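Local coordinates for hypothetical protein (Nostoc punctiforme, PDB 2O62) that is of unknown function but folds into two calycin-like beta domains, the second probably related to the C-terminal domain of an ATP synthase biogenesis factor, at residues 135-147 / 237-249. Numbering follows the deposited sequence.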
ATOM      1  N   ARG A 135      10.080  10.937   5.433  1.00 20.80           N
ATOM      2  CA  ARG A 135      11.196   9.979   5.368  1.00 20.05           C
ATOM      3  C   ARG A 135      11.965  10.218   4.072  1.00 20.45           C
ATOM      4  O   ARG A 135      11.416  10.777   3.128  1.00 20.74           O
ATOM      5  CB  ARG A 135      10.697   8.544   5.375  1.00 20.67           C
ATOM      6  CG  ARG A 135      10.375   7.963   6.767  1.00 20.40           C
ATOM      7  CD  ARG A 135       9.191   8.649   7.453  1.00 21.88           C
ATOM      8  NE  ARG A 135       8.983   7.970   8.741  1.00 21.23           N
ATOM      9  CZ  ARG A 135       8.246   8.419   9.751  1.00 24.14           C
ATOM     10  NH1 ARG A 135       7.626   9.594   9.696  1.00 23.24           N
ATOM     11  NH2 ARG A 135       8.170   7.685  10.853  1.00 24.53           N
ATOM     12  N   PRO A 136      13.229   9.762   4.007  1.00 20.47           N
ATOM     13  CA  PRO A 136      14.067   9.864   2.795  1.00 20.69           C
ATOM     14  C   PRO A 136      13.484   9.140   1.582  1.00 20.32           C
ATOM     15  O   PRO A 136      12.796   8.145   1.749  1.00 19.93           O
ATOM     16  CB  PRO A 136      15.318   9.104   3.208  1.00 21.30           C
ATOM     17  CG  PRO A 136      15.406   9.286   4.696  1.00 21.41           C
ATOM     18  CD  PRO A 136      13.983   9.197   5.136  1.00 20.99           C
ATOM     19  N   LEU A 137      13.824   9.593   0.383  1.00 18.61           N
ATOM     20  CA  LEU A 137      13.578   8.831  -0.814  1.00 18.91           C
ATOM     21  C   LEU A 137      14.127   7.414  -0.604  1.00 18.66           C
ATOM     22  O   LEU A 137      15.290   7.262  -0.233  1.00 17.81           O
ATOM     23  CB  LEU A 137      14.350   9.455  -1.980  1.00 19.92           C
ATOM     24  CG  LEU A 137      14.378   8.629  -3.275  1.00 21.56           C
ATOM     25  CD1 LEU A 137      13.017   8.632  -3.917  1.00 25.70           C
ATOM     26  CD2 LEU A 137      15.455   9.228  -4.237  1.00 23.25           C
ATOM     27  N   LEU A 138      13.328   6.391  -0.877  1.00 18.10           N
ATOM     28  CA  LEU A 138      13.789   5.020  -0.694  1.00 17.76           C
ATOM     29  C   LEU A 138      14.901   4.634  -1.678  1.00 18.64           C
ATOM     30  O   LEU A 138      14.792   4.913  -2.865  1.00 17.50           O
ATOM     31  CB  LEU A 138      12.629   4.055  -0.838  1.00 18.53           C
ATOM     32  CG  LEU A 138      12.844   2.590  -0.466  1.00 16.82           C
ATOM     33  CD1 LEU A 138      13.239   2.394   0.973  1.00 20.22           C
ATOM     34  CD2 LEU A 138      11.585   1.830  -0.772  1.00 16.81           C
ATOM     35  N   GLN A 139      15.958   4.005  -1.154  1.00 19.31           N
ATOM     36  CA  GLN A 139      17.067   3.501  -1.970  1.00 20.85           C
ATOM     37  C   GLN A 139      17.220   1.998  -1.767  1.00 19.78           C
ATOM     38  O   GLN A 139      16.883   1.484  -0.716  1.00 20.05           O
ATOM     39  CB  GLN A 139      18.369   4.170  -1.542  1.00 21.64           C
ATOM     40  CG  GLN A 139      18.344   5.692  -1.664  1.00 26.62           C
ATOM     41  CD  GLN A 139      18.409   6.176  -3.104  1.00 33.07           C
ATOM     42  OE1 GLN A 139      18.425   5.375  -4.058  1.00 39.83           O
ATOM     43  NE2 GLN A 139      18.458   7.504  -3.274  1.00 34.74           N
ATOM     44  N   ILE A 140      17.731   1.288  -2.754  1.00 20.79           N
ATOM     45  CA  ILE A 140      17.974  -0.163  -2.585  1.00 22.04           C
ATOM     46  C   ILE A 140      18.800  -0.427  -1.344  1.00 20.25           C
ATOM     47  O   ILE A 140      18.551  -1.348  -0.582  1.00 19.67           O
ATOM     48  CB  ILE A 140      18.780  -0.750  -3.771  1.00 22.81           C
ATOM     49  CG1 ILE A 140      17.983  -0.648  -5.044  1.00 27.57           C
ATOM     50  CG2 ILE A 140      19.125  -2.217  -3.531  1.00 25.88           C
ATOM     51  CD1 ILE A 140      16.659  -1.288  -4.950  1.00 31.64           C
ATOM     52  N   ASN A 141      19.835   0.369  -1.168  1.00 20.57           N
ATOM     53  CA  ASN A 141      20.688   0.191  -0.010  1.00 20.95           C
ATOM     54  C   ASN A 141      19.985   0.307   1.344  1.00 20.70           C
ATOM     55  O   ASN A 141      20.469  -0.208   2.350  1.00 20.88           O
ATOM     56  CB  ASN A 141      21.849   1.147  -0.101  1.00 21.54           C
ATOM     57  CG  ASN A 141      22.797   0.773  -1.212  1.00 25.34           C
ATOM     58  OD1 ASN A 141      22.618  -0.234  -1.888  1.00 29.03           O
ATOM     59  ND2 ASN A 141      23.800   1.588  -1.411  1.00 29.45           N
ATOM     60  N   ASP A 142      18.837   0.960   1.388  1.00 21.10           N
ATOM     61  CA  ASP A 142      18.048   1.004   2.621  1.00 22.01           C
ATOM     62  C   ASP A 142      17.430  -0.361   2.960  1.00 22.57           C
ATOM     63  O   ASP A 142      16.990  -0.582   4.085  1.00 22.89           O
ATOM     64  CB  ASP A 142      16.904   2.001   2.476  1.00 22.52           C
ATOM     65  CG  ASP A 142      17.386   3.436   2.385  1.00 25.85           C
ATOM     66  OD1 ASP A 142      18.434   3.806   3.000  1.00 24.06           O
ATOM     67  OD2 ASP A 142      16.682   4.226   1.715  1.00 27.26           O
ATOM     68  N   LEU A 143      17.322  -1.231   1.966  1.00 21.38           N
ATOM     69  CA  LEU A 143      16.616  -2.485   2.141  1.00 20.92           C
ATOM     70  C   LEU A 143      17.518  -3.695   2.286  1.00 20.84           C
ATOM     71  O   LEU A 143      17.060  -4.729   2.776  1.00 21.30           O
ATOM     72  CB  LEU A 143      15.629  -2.720   1.001  1.00 21.27           C
ATOM     73  CG  LEU A 143      14.572  -1.645   0.830  1.00 23.40           C
ATOM     74  CD1 LEU A 143      13.725  -1.888  -0.385  1.00 28.30           C
ATOM     75  CD2 LEU A 143      13.703  -1.555   2.089  1.00 26.77           C
ATOM     76  N   LEU A 144      18.783  -3.575   1.878  1.00 18.93           N
ATOM     77  CA  LEU A 144      19.661  -4.727   1.874  1.00 19.61           C
ATOM     78  C   LEU A 144      19.821  -5.237   3.302  1.00 20.18           C
ATOM     79  O   LEU A 144      19.998  -4.458   4.250  1.00 21.18           O
ATOM     80  CB  LEU A 144      21.033  -4.380   1.314  1.00 20.04           C
ATOM     81  CG  LEU A 144      21.074  -3.904  -0.125  1.00 21.33           C
ATOM     82  CD1 LEU A 144      22.467  -3.462  -0.474  1.00 21.28           C
ATOM     83  CD2 LEU A 144      20.609  -5.010  -1.059  1.00 23.28           C
ATOM     84  N   GLY A 145      19.770  -6.554   3.453  1.00 19.82           N
ATOM     85  CA  GLY A 145      19.956  -7.181   4.737  1.00 19.48           C
ATOM     86  C   GLY A 145      18.847  -8.178   4.923  1.00 19.62           C
ATOM     87  O   GLY A 145      18.312  -8.692   3.942  1.00 18.74           O
ATOM     88  N   GLU A 146      18.494  -8.398   6.182  1.00 19.63           N
ATOM     89  CA  GLU A 146      17.416  -9.280   6.566  1.00 21.09           C
ATOM     90  C   GLU A 146      16.414  -8.618   7.472  1.00 20.31           C
ATOM     91  O   GLU A 146      16.763  -7.825   8.305  1.00 19.72           O
ATOM     92  CB  GLU A 146      17.989 -10.477   7.294  1.00 22.45           C
ATOM     93  CG  GLU A 146      18.744 -11.382   6.355  1.00 27.92           C
ATOM     94  CD  GLU A 146      19.288 -12.630   7.026  1.00 34.88           C
ATOM     95  OE1 GLU A 146      18.699 -13.087   8.054  1.00 40.66           O
ATOM     96  OE2 GLU A 146      20.322 -13.131   6.527  1.00 35.70           O
ATOM     97  N   TRP A 147      15.162  -8.999   7.289  1.00 19.61           N
ATOM     98  CA  TRP A 147      13.998  -8.440   7.940  1.00 20.85           C
ATOM     99  C   TRP A 147      13.178  -9.602   8.459  1.00 21.03           C
ATOM    100  O   TRP A 147      13.062 -10.632   7.776  1.00 21.90           O
ATOM    101  CB  TRP A 147      13.147  -7.639   6.944  1.00 21.23           C
ATOM    102  CG  TRP A 147      13.917  -6.525   6.299  1.00 23.03           C
ATOM    103  CD1 TRP A 147      14.828  -6.607   5.235  1.00 22.72           C
ATOM    104  CD2 TRP A 147      13.929  -5.161   6.731  1.00 24.15           C
ATOM    105  NE1 TRP A 147      15.368  -5.353   4.999  1.00 22.91           N
ATOM    106  CE2 TRP A 147      14.825  -4.455   5.886  1.00 22.46           C
ATOM    107  CE3 TRP A 147      13.264  -4.471   7.751  1.00 23.21           C
ATOM    108  CZ2 TRP A 147      15.078  -3.084   6.053  1.00 23.85           C
ATOM    109  CZ3 TRP A 147      13.508  -3.123   7.900  1.00 22.97           C
ATOM    110  CH2 TRP A 147      14.390  -2.440   7.047  1.00 22.64           C
ATOM    111  N   ALA A 237       2.292  -2.482  -1.642  1.00 21.42           N
ATOM    112  CA  ALA A 237       3.056  -1.296  -1.320  1.00 21.02           C
ATOM    113  C   ALA A 237       3.793  -1.584  -0.017  1.00 20.41           C
ATOM    114  O   ALA A 237       3.433  -2.470   0.745  1.00 20.94           O
ATOM    115  CB  ALA A 237       2.107  -0.100  -1.133  1.00 22.72           C
ATOM    116  N   GLY A 238       4.763  -0.753   0.248  1.00 20.25           N
ATOM    117  CA  GLY A 238       5.629  -0.846   1.417  1.00 20.01           C
ATOM    118  C   GLY A 238       5.934   0.536   1.911  1.00 19.46           C
ATOM    119  O   GLY A 238       5.868   1.518   1.162  1.00 19.17           O
ATOM    120  N   TRP A 239       6.319   0.614   3.177  1.00 18.82           N
ATOM    121  CA  TRP A 239       6.729   1.863   3.770  1.00 19.13           C
ATOM    122  C   TRP A 239       7.812   1.595   4.780  1.00 19.74           C
ATOM    123  O   TRP A 239       7.540   0.920   5.766  1.00 20.13           O
ATOM    124  CB  TRP A 239       5.547   2.477   4.491  1.00 19.73           C
ATOM    125  CG  TRP A 239       5.719   3.867   4.966  1.00 20.60           C
ATOM    126  CD1 TRP A 239       6.632   4.798   4.516  1.00 20.83           C
ATOM    127  CD2 TRP A 239       4.952   4.513   5.963  1.00 20.59           C
ATOM    128  NE1 TRP A 239       6.430   5.984   5.141  1.00 21.47           N
ATOM    129  CE2 TRP A 239       5.411   5.844   6.044  1.00 21.15           C
ATOM    130  CE3 TRP A 239       3.862   4.125   6.756  1.00 21.56           C
ATOM    131  CZ2 TRP A 239       4.849   6.776   6.911  1.00 22.98           C
ATOM    132  CZ3 TRP A 239       3.304   5.043   7.606  1.00 21.21           C
ATOM    133  CH2 TRP A 239       3.796   6.365   7.685  1.00 22.05           C
ATOM    134  N   LEU A 240       9.012   2.132   4.528  1.00 18.52           N
ATOM    135  CA  LEU A 240      10.144   2.056   5.453  1.00 19.54           C
ATOM    136  C   LEU A 240       9.942   3.196   6.462  1.00 19.84           C
ATOM    137  O   LEU A 240      10.366   4.357   6.253  1.00 20.47           O
ATOM    138  CB  LEU A 240      11.467   2.212   4.710  1.00 19.51           C
ATOM    139  CG  LEU A 240      12.736   2.045   5.541  1.00 21.83           C
ATOM    140  CD1 LEU A 240      12.858   0.587   6.019  1.00 23.69           C
ATOM    141  CD2 LEU A 240      13.958   2.465   4.755  1.00 21.79           C
ATOM    142  N   ILE A 241       9.276   2.859   7.551  1.00 20.42           N
ATOM    143  CA  ILE A 241       8.840   3.836   8.544  1.00 22.00           C
ATOM    144  C   ILE A 241      10.002   4.412   9.350  1.00 22.13           C
ATOM    145  O   ILE A 241      10.001   5.595   9.686  1.00 21.66           O
ATOM    146  CB  ILE A 241       7.806   3.216   9.504  1.00 22.20           C
ATOM    147  CG1 ILE A 241       6.582   2.737   8.734  1.00 24.69           C
ATOM    148  CG2 ILE A 241       7.369   4.231  10.534  1.00 25.18           C
ATOM    149  CD1 ILE A 241       5.660   1.837   9.505  1.00 24.06           C
ATOM    150  N   GLN A 242      10.958   3.546   9.700  1.00 21.98           N
ATOM    151  CA  GLN A 242      12.231   3.918  10.310  1.00 23.19           C
ATOM    152  C   GLN A 242      13.302   3.085   9.630  1.00 22.31           C
ATOM    153  O   GLN A 242      12.986   2.110   8.958  1.00 21.01           O
ATOM    154  CB  GLN A 242      12.229   3.581  11.821  1.00 24.51           C
ATOM    155  CG  GLN A 242      11.083   4.191  12.635  1.00 28.02           C
ATOM    156  CD  GLN A 242      11.108   5.739  12.679  1.00 33.87           C
ATOM    157  OE1 GLN A 242      12.135   6.368  12.365  1.00 38.30           O
ATOM    158  NE2 GLN A 242       9.976   6.350  13.072  1.00 33.24           N
ATOM    159  N   SER A 243      14.583   3.391   9.835  1.00 22.43           N
ATOM    160  CA  SER A 243      15.644   2.592   9.173  1.00 22.19           C
ATOM    161  C   SER A 243      15.529   1.082   9.456  1.00 22.16           C
ATOM    162  O   SER A 243      15.980   0.279   8.655  1.00 22.62           O
ATOM    163  CB  SER A 243      17.051   3.082   9.535  1.00 22.63           C
ATOM    164  OG  SER A 243      17.319   2.829  10.899  1.00 25.70           O
ATOM    165  N   ASP A 244      14.918   0.706  10.582  1.00 22.07           N
ATOM    166  CA  ASP A 244      14.844  -0.714  11.003  1.00 22.40           C
ATOM    167  C   ASP A 244      13.411  -1.204  11.173  1.00 21.65           C
ATOM    168  O   ASP A 244      13.166  -2.236  11.788  1.00 22.17           O
ATOM    169  CB  ASP A 244      15.618  -0.896  12.311  1.00 23.40           C
ATOM    170  CG  ASP A 244      15.149   0.072  13.410  1.00 26.91           C
ATOM    171  OD1 ASP A 244      14.102   0.800  13.247  1.00 30.69           O
ATOM    172  OD2 ASP A 244      15.855   0.139  14.437  1.00 33.11           O
ATOM    173  N   LEU A 245      12.458  -0.477  10.601  1.00 21.18           N
ATOM    174  CA  LEU A 245      11.052  -0.836  10.666  1.00 20.70           C
ATOM    175  C   LEU A 245      10.346  -0.604   9.324  1.00 21.00           C
ATOM    176  O   LEU A 245      10.314   0.526   8.809  1.00 20.91           O
ATOM    177  CB  LEU A 245      10.347  -0.040  11.772  1.00 21.55           C
ATOM    178  CG  LEU A 245       8.851  -0.327  11.951  1.00 21.81           C
ATOM    179  CD1 LEU A 245       8.619  -1.716  12.464  1.00 25.25           C
ATOM    180  CD2 LEU A 245       8.208   0.757  12.876  1.00 22.37           C
ATOM    181  N   ARG A 246       9.741  -1.660   8.765  1.00 19.67           N
ATOM    182  CA  ARG A 246       9.057  -1.564   7.492  1.00 19.50           C
ATOM    183  C   ARG A 246       7.735  -2.273   7.560  1.00 20.30           C
ATOM    184  O   ARG A 246       7.613  -3.333   8.202  1.00 21.28           O
ATOM    185  CB  ARG A 246       9.888  -2.213   6.410  1.00 19.22           C
ATOM    186  CG  ARG A 246       9.321  -2.064   5.003  1.00 20.42           C
ATOM    187  CD  ARG A 246      10.431  -1.856   3.988  1.00 25.24           C
ATOM    188  NE  ARG A 246       9.961  -1.791   2.589  1.00 25.08           N
ATOM    189  CZ  ARG A 246      10.042  -2.781   1.709  1.00 23.07           C
ATOM    190  NH1 ARG A 246      10.460  -3.986   2.070  1.00 22.74           N
ATOM    191  NH2 ARG A 246       9.651  -2.577   0.441  1.00 24.18           N
ATOM    192  N   GLN A 247       6.732  -1.694   6.927  1.00 21.03           N
ATOM    193  CA  GLN A 247       5.498  -2.398   6.729  1.00 21.53           C
ATOM    194  C   GLN A 247       5.291  -2.646   5.260  1.00 20.11           C
ATOM    195  O   GLN A 247       5.705  -1.860   4.426  1.00 19.96           O
ATOM    196  CB  GLN A 247       4.279  -1.646   7.321  1.00 20.83           C
ATOM    197  CG  GLN A 247       4.225  -1.700   8.826  1.00 23.56           C
ATOM    198  CD  GLN A 247       2.959  -1.158   9.404  1.00 24.89           C
ATOM    199  OE1 GLN A 247       2.427  -0.175   8.933  1.00 25.49           O
ATOM    200  NE2 GLN A 247       2.415  -1.858  10.415  1.00 28.35           N
ATOM    201  N   ARG A 248       4.634  -3.748   4.959  1.00 20.18           N
ATOM    202  CA  ARG A 248       4.178  -4.047   3.590  1.00 20.50           C
ATOM    203  C   ARG A 248       2.683  -4.380   3.633  1.00 20.81           C
ATOM    204  O   ARG A 248       2.211  -5.033   4.568  1.00 23.84           O
ATOM    205  CB  ARG A 248       4.962  -5.198   3.010  1.00 20.96           C
ATOM    206  CG  ARG A 248       6.440  -4.867   2.854  1.00 23.03           C
ATOM    207  CD  ARG A 248       7.184  -5.994   2.199  1.00 24.59           C
ATOM    208  NE  ARG A 248       7.486  -7.109   3.134  1.00 28.92           N
ATOM    209  CZ  ARG A 248       6.981  -8.353   3.038  1.00 31.44           C
ATOM    210  NH1 ARG A 248       6.166  -8.701   2.052  1.00 30.88           N
ATOM    211  NH2 ARG A 248       7.321  -9.289   3.909  1.00 32.03           N
HETATM  212  N   MSE A 249       1.931  -3.942   2.625  1.00 20.92           N
HETATM  213  CA  MSE A 249       0.519  -4.257   2.552  1.00 20.71           C
HETATM  214  C   MSE A 249       0.189  -4.859   1.184  1.00 21.02           C
HETATM  215  O   MSE A 249       0.666  -4.390   0.179  1.00 21.32           O
HETATM  216  CB  MSE A 249      -0.362  -3.040   2.865  1.00 20.94           C
HETATM  217  CG  MSE A 249      -1.756  -3.391   3.115  1.00 21.61           C
HETATM  218 SE   MSE A 249      -3.074  -1.931   3.301  0.75 23.81          SE
HETATM  219  CE  MSE A 249      -2.352  -1.149   4.792  1.00 25.07           C
TER
HETATM  220  O   HOH W   1      17.284   0.769   6.378  1.00 29.16           O
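At one end of the C-terminal calycin-like barrel, the segment 135-147 crosses to the first strand, and its Leu138, Asp142, Leu143 and Trp147 pack on Leu240 and Arg246 of the hairpin 237-249. Leu240 is the hub. With CG anti to the backbone N (chi1 -175°) the side chain reaches into the segment 135-147, and its two branches part: CD1 meets CH2 of the Trp147 indole at 3.5 Å, while CD2 reaches CD1 of Leu138 at 3.9 Å and also touches CB of Asp142. Trp147, on the first strand, reaches across to the hairpin and also touches Arg269 of strand 259-269. Its NE1 gives a nearly straight hydrogen bond of 2.9 Å to Leu143 O, lying in the ring plane and fixing the indole's rotation, and the far rim of the six-membered ring sits against the type I turn from Gln242 to Leu245, with the backbone N of Leu245 at its edge. A water donates to both Asp142 O and Ser243 O, 2.7 Å from each, tying the incoming segment to the same turn. Deeper in, CD2 of Leu143 rests on one face of the Arg246 guanidinium, 3.8 Å from NE, and CG of Arg248 lies over the opposite face; NH2 of Arg246 is hydrogen-bonded to OG of Ser220 and to a glycerol, probably from the crystallisation liquor. At the outer end, Arg135 bends at chi2 (66°) and grips Ile241 O side-on, through NE at 2.8 Å and the more bent NH2 bond at 3.0 Å, with the oxygen in the guanidinium plane. Ile241 belongs to the classic beta bulge formed with Gln242 opposite Leu245. A chain that crosses a barrel end and enters the first strand at a Gly-Glu-Trp sequence recalls the Gly-X-Trp entry of lipocalins and other calycins.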